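Local coordinates for putative secreted cellulose-binding protein (Streptomyces coelicolor, PDB 4OY6), which is a secreted copper-dependent lytic polysaccharide monooxygenase of family AA10 that probably cleaves cellulose chains by oxidation, at residues Asn49-Phe60 with Ile167-Phe178. Residues are numbered along the deposited sequence; the frame is centred on the assembly and turned at random.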
# COMPACT_ATOMS: atom_id res chain seq x y z
N ASN A 49 10.10 -0.05 4.33
CA ASN A 49 9.37 -0.46 5.52
C ASN A 49 8.93 0.69 6.43
O ASN A 49 8.40 0.44 7.51
CB ASN A 49 10.14 -1.55 6.29
CG ASN A 49 11.39 -1.08 7.01
OD1 ASN A 49 11.86 0.05 6.92
ND2 ASN A 49 11.91 -2.00 7.81
N GLY A 50 9.14 1.92 6.00
CA GLY A 50 8.94 3.09 6.83
C GLY A 50 7.68 3.91 6.61
O GLY A 50 7.67 5.10 6.97
N LEU A 51 6.62 3.31 6.05
CA LEU A 51 5.41 4.06 5.71
C LEU A 51 4.39 3.94 6.84
O LEU A 51 3.45 3.15 6.76
CB LEU A 51 4.87 3.60 4.37
CG LEU A 51 4.10 4.68 3.59
CD1 LEU A 51 3.80 4.19 2.19
CD2 LEU A 51 2.81 5.13 4.29
N TYR A 52 4.60 4.73 7.89
CA TYR A 52 3.79 4.66 9.09
C TYR A 52 3.48 6.06 9.63
O TYR A 52 4.17 7.04 9.30
CB TYR A 52 4.49 3.84 10.20
CG TYR A 52 5.74 4.52 10.72
CD1 TYR A 52 6.97 4.38 10.08
CD2 TYR A 52 5.67 5.38 11.80
CE1 TYR A 52 8.09 5.08 10.48
CE2 TYR A 52 6.79 6.06 12.23
CZ TYR A 52 8.01 5.91 11.56
OH TYR A 52 9.12 6.59 11.98
N ARG A 53 2.47 6.11 10.49
CA ARG A 53 2.18 7.26 11.35
C ARG A 53 2.08 6.75 12.77
O ARG A 53 1.55 5.67 13.02
CB ARG A 53 0.80 7.90 11.04
CG ARG A 53 0.61 8.43 9.64
CD ARG A 53 -0.71 9.14 9.50
NE ARG A 53 -0.68 10.42 10.13
CZ ARG A 53 -0.25 11.56 9.57
NH1 ARG A 53 0.11 11.61 8.29
NH2 ARG A 53 -0.25 12.68 10.28
N ASN A 54 2.56 7.55 13.71
CA ASN A 54 2.31 7.31 15.14
C ASN A 54 1.13 8.13 15.64
O ASN A 54 0.94 9.26 15.20
CB ASN A 54 3.54 7.72 15.97
CG ASN A 54 4.75 6.90 15.67
OD1 ASN A 54 4.66 5.74 15.24
ND2 ASN A 54 5.92 7.49 15.92
N GLY A 55 0.38 7.56 16.59
CA GLY A 55 -0.55 8.34 17.40
C GLY A 55 -1.89 8.63 16.78
O GLY A 55 -2.58 9.54 17.23
N SER A 56 -2.28 7.87 15.76
CA SER A 56 -3.55 8.16 15.09
C SER A 56 -4.78 7.88 15.95
O SER A 56 -5.86 8.37 15.64
CB SER A 56 -3.69 7.36 13.79
OG SER A 56 -2.63 7.57 12.88
N ALA A 57 -4.63 7.06 16.99
CA ALA A 57 -5.73 6.72 17.89
C ALA A 57 -6.96 6.22 17.13
O ALA A 57 -8.11 6.47 17.51
CB ALA A 57 -6.08 7.88 18.82
N GLY A 58 -6.71 5.48 16.06
CA GLY A 58 -7.76 4.83 15.30
C GLY A 58 -8.56 5.73 14.38
O GLY A 58 -9.49 5.27 13.70
N ASP A 59 -8.22 7.02 14.33
CA ASP A 59 -9.02 7.97 13.58
C ASP A 59 -8.32 8.30 12.27
O ASP A 59 -7.76 9.38 12.09
CB ASP A 59 -9.32 9.24 14.39
CG ASP A 59 -10.39 10.10 13.73
OD1 ASP A 59 -10.87 9.77 12.61
OD2 ASP A 59 -10.75 11.12 14.33
N PHE A 60 -8.37 7.36 11.34
CA PHE A 60 -7.52 7.46 10.17
C PHE A 60 -7.96 8.54 9.19
O PHE A 60 -7.11 9.21 8.60
CB PHE A 60 -7.35 6.09 9.50
CG PHE A 60 -6.87 5.03 10.45
CD1 PHE A 60 -5.74 5.24 11.23
CD2 PHE A 60 -7.57 3.84 10.61
CE1 PHE A 60 -5.33 4.28 12.14
CE2 PHE A 60 -7.15 2.88 11.52
CZ PHE A 60 -6.03 3.10 12.29
N ILE A 167 -4.42 -1.41 6.09
CA ILE A 167 -4.04 -0.65 7.27
C ILE A 167 -3.66 -1.63 8.37
O ILE A 167 -4.47 -2.46 8.78
CB ILE A 167 -5.19 0.28 7.73
CG1 ILE A 167 -5.62 1.20 6.57
CG2 ILE A 167 -4.75 1.09 8.94
CD1 ILE A 167 -6.72 2.17 6.89
N TRP A 168 -2.40 -1.55 8.80
CA TRP A 168 -1.83 -2.41 9.83
C TRP A 168 -1.68 -1.59 11.10
O TRP A 168 -0.86 -0.67 11.14
CB TRP A 168 -0.48 -2.95 9.38
CG TRP A 168 0.39 -3.61 10.40
CD1 TRP A 168 0.03 -4.20 11.57
CD2 TRP A 168 1.81 -3.74 10.29
NE1 TRP A 168 1.15 -4.68 12.21
CE2 TRP A 168 2.25 -4.41 11.44
CE3 TRP A 168 2.75 -3.33 9.33
CZ2 TRP A 168 3.61 -4.67 11.66
CZ3 TRP A 168 4.07 -3.59 9.54
CH2 TRP A 168 4.50 -4.25 10.70
N GLN A 169 -2.45 -1.91 12.13
CA GLN A 169 -2.29 -1.29 13.43
C GLN A 169 -1.36 -2.19 14.24
O GLN A 169 -1.74 -3.31 14.60
CB GLN A 169 -3.64 -1.14 14.14
CG GLN A 169 -3.54 -0.52 15.52
CD GLN A 169 -3.14 0.93 15.47
OE1 GLN A 169 -3.44 1.65 14.51
NE2 GLN A 169 -2.51 1.39 16.55
N ALA A 170 -0.13 -1.74 14.46
CA ALA A 170 0.86 -2.57 15.15
C ALA A 170 0.54 -2.64 16.64
O ALA A 170 -0.12 -1.74 17.17
CB ALA A 170 2.24 -2.02 14.91
N SER A 171 1.00 -3.69 17.31
CA SER A 171 0.67 -3.92 18.72
C SER A 171 1.62 -3.32 19.74
O SER A 171 1.27 -3.25 20.91
CB SER A 171 0.55 -5.42 18.96
OG SER A 171 -0.57 -5.95 18.27
N HIS A 172 2.81 -2.90 19.35
CA HIS A 172 3.84 -2.47 20.33
C HIS A 172 3.62 -1.05 20.88
O HIS A 172 4.16 -0.68 21.95
CB HIS A 172 5.25 -2.57 19.74
CG HIS A 172 5.47 -1.70 18.53
ND1 HIS A 172 4.70 -1.78 17.39
CD2 HIS A 172 6.39 -0.74 18.30
CE1 HIS A 172 5.14 -0.91 16.50
NE2 HIS A 172 6.16 -0.26 17.03
N MET A 173 2.81 -0.27 20.17
CA MET A 173 2.48 1.11 20.47
C MET A 173 1.44 1.55 19.43
O MET A 173 1.08 0.78 18.53
CB MET A 173 3.73 2.00 20.42
CG MET A 173 4.41 1.95 19.05
SD MET A 173 6.00 2.77 18.89
CE MET A 173 5.34 4.22 19.52
N ASP A 174 0.96 2.78 19.54
CA ASP A 174 -0.01 3.30 18.58
C ASP A 174 0.76 3.74 17.33
O ASP A 174 1.19 4.89 17.20
CB ASP A 174 -0.85 4.44 19.15
CG ASP A 174 -1.91 4.93 18.19
OD1 ASP A 174 -2.11 4.29 17.14
OD2 ASP A 174 -2.55 5.98 18.47
N GLN A 175 0.95 2.79 16.43
CA GLN A 175 1.68 3.00 15.19
C GLN A 175 0.93 2.23 14.10
O GLN A 175 0.53 1.08 14.30
CB GLN A 175 3.10 2.50 15.32
CG GLN A 175 3.96 2.69 14.08
CD GLN A 175 5.38 2.29 14.36
OE1 GLN A 175 5.74 1.11 14.30
NE2 GLN A 175 6.20 3.27 14.72
N THR A 176 0.76 2.88 12.96
CA THR A 176 -0.11 2.37 11.91
C THR A 176 0.59 2.53 10.56
O THR A 176 1.17 3.57 10.27
CB THR A 176 -1.42 3.17 11.85
OG1 THR A 176 -1.92 3.42 13.17
CG2 THR A 176 -2.47 2.45 11.00
N TYR A 177 0.53 1.48 9.74
CA TYR A 177 1.10 1.45 8.40
C TYR A 177 -0.02 1.47 7.38
O TYR A 177 -1.03 0.80 7.57
CB TYR A 177 1.99 0.21 8.21
CG TYR A 177 3.11 0.11 9.21
CD1 TYR A 177 2.88 -0.19 10.55
CD2 TYR A 177 4.42 0.32 8.82
CE1 TYR A 177 3.93 -0.28 11.45
CE2 TYR A 177 5.49 0.24 9.73
CZ TYR A 177 5.22 -0.04 11.05
OH TYR A 177 6.26 -0.10 11.96
N PHE A 178 0.18 2.22 6.29
CA PHE A 178 -0.86 2.48 5.29
C PHE A 178 -0.33 2.06 3.93
O PHE A 178 0.52 2.75 3.36
CB PHE A 178 -1.23 3.98 5.27
CG PHE A 178 -1.75 4.48 6.59
CD1 PHE A 178 -0.90 4.99 7.55
CD2 PHE A 178 -3.11 4.46 6.87
CE1 PHE A 178 -1.40 5.43 8.77
CE2 PHE A 178 -3.61 4.89 8.08
CZ PHE A 178 -2.75 5.39 9.03
O HOH W 1 -1.02 5.79 14.09
O HOH W 2 -4.22 4.24 15.48
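Arg-53 and Thr-176 exchange backbone N-H...O bonds in both directions, which marks them as a hydrogen-bonded antiparallel pair; the N-to-C directions of strands 52-54 and 175-178 make 155°, and non-hydrogen-bonded pairs Tyr-52/Tyr-177 and Asn-54/Gln-175 lie on either side of the Arg-53/Thr-176 pair. Strand 52-54 adds an edge strand to the hairpin 167-178 in the beta-sandwich core of the AA10 fold. On the face carrying Tyr-52 and Tyr-177, CB of Tyr-52 sits 3.8 Å from the centroid of the Tyr-177 ring, 15° off its normal, a CH-pi contact; Trp-168 covers the opposite face. The nearest atom of the Tyr-177 side chain is about 3 Å from the bound copper, and His-1, a copper ligand, meets both tyrosine rings edge-to-face. Beside them the amides of Asn-54 and Gln-175 are nearly coplanar, and Gln-175 NE2 reaches an in-plane lone pair of Asn-54 OD1 at 3.0 Å.

On the face bearing Arg-53 and Thr-176, aromatic and aliphatic groups pack beside a polar network: Phe-178 turns its edge to the face of Phe-60 in an offset edge-to-face pair, while Ile-167 CG2 lies over a Phe-60 face, 4.2 Å from the ring centroid. Phe-178 CE1 also touches Arg-53 CG at 3.7 Å; the guanidinium NH1 is bonded to Gly-72 O.

With CG trans to its own N (chi1 -176°), Asp-174 sends its carboxylate to the 55-58 loop, where the syn lone pair of OD2 accepts the N-H of Ala-57 (N to OD2 2.8 Å), while OD1 takes an N-H of Gln-169 NE2. A leucine in its place would probably leave Ala-57 N without this acceptor and the Gln-169 amide less firmly oriented. Water 2 donates to Asp-174 OD1 and to Gln-169 OE1; Gln-169 OE1 also accepts a hydrogen bond from Thr-176 OG1, 2.7 Å away.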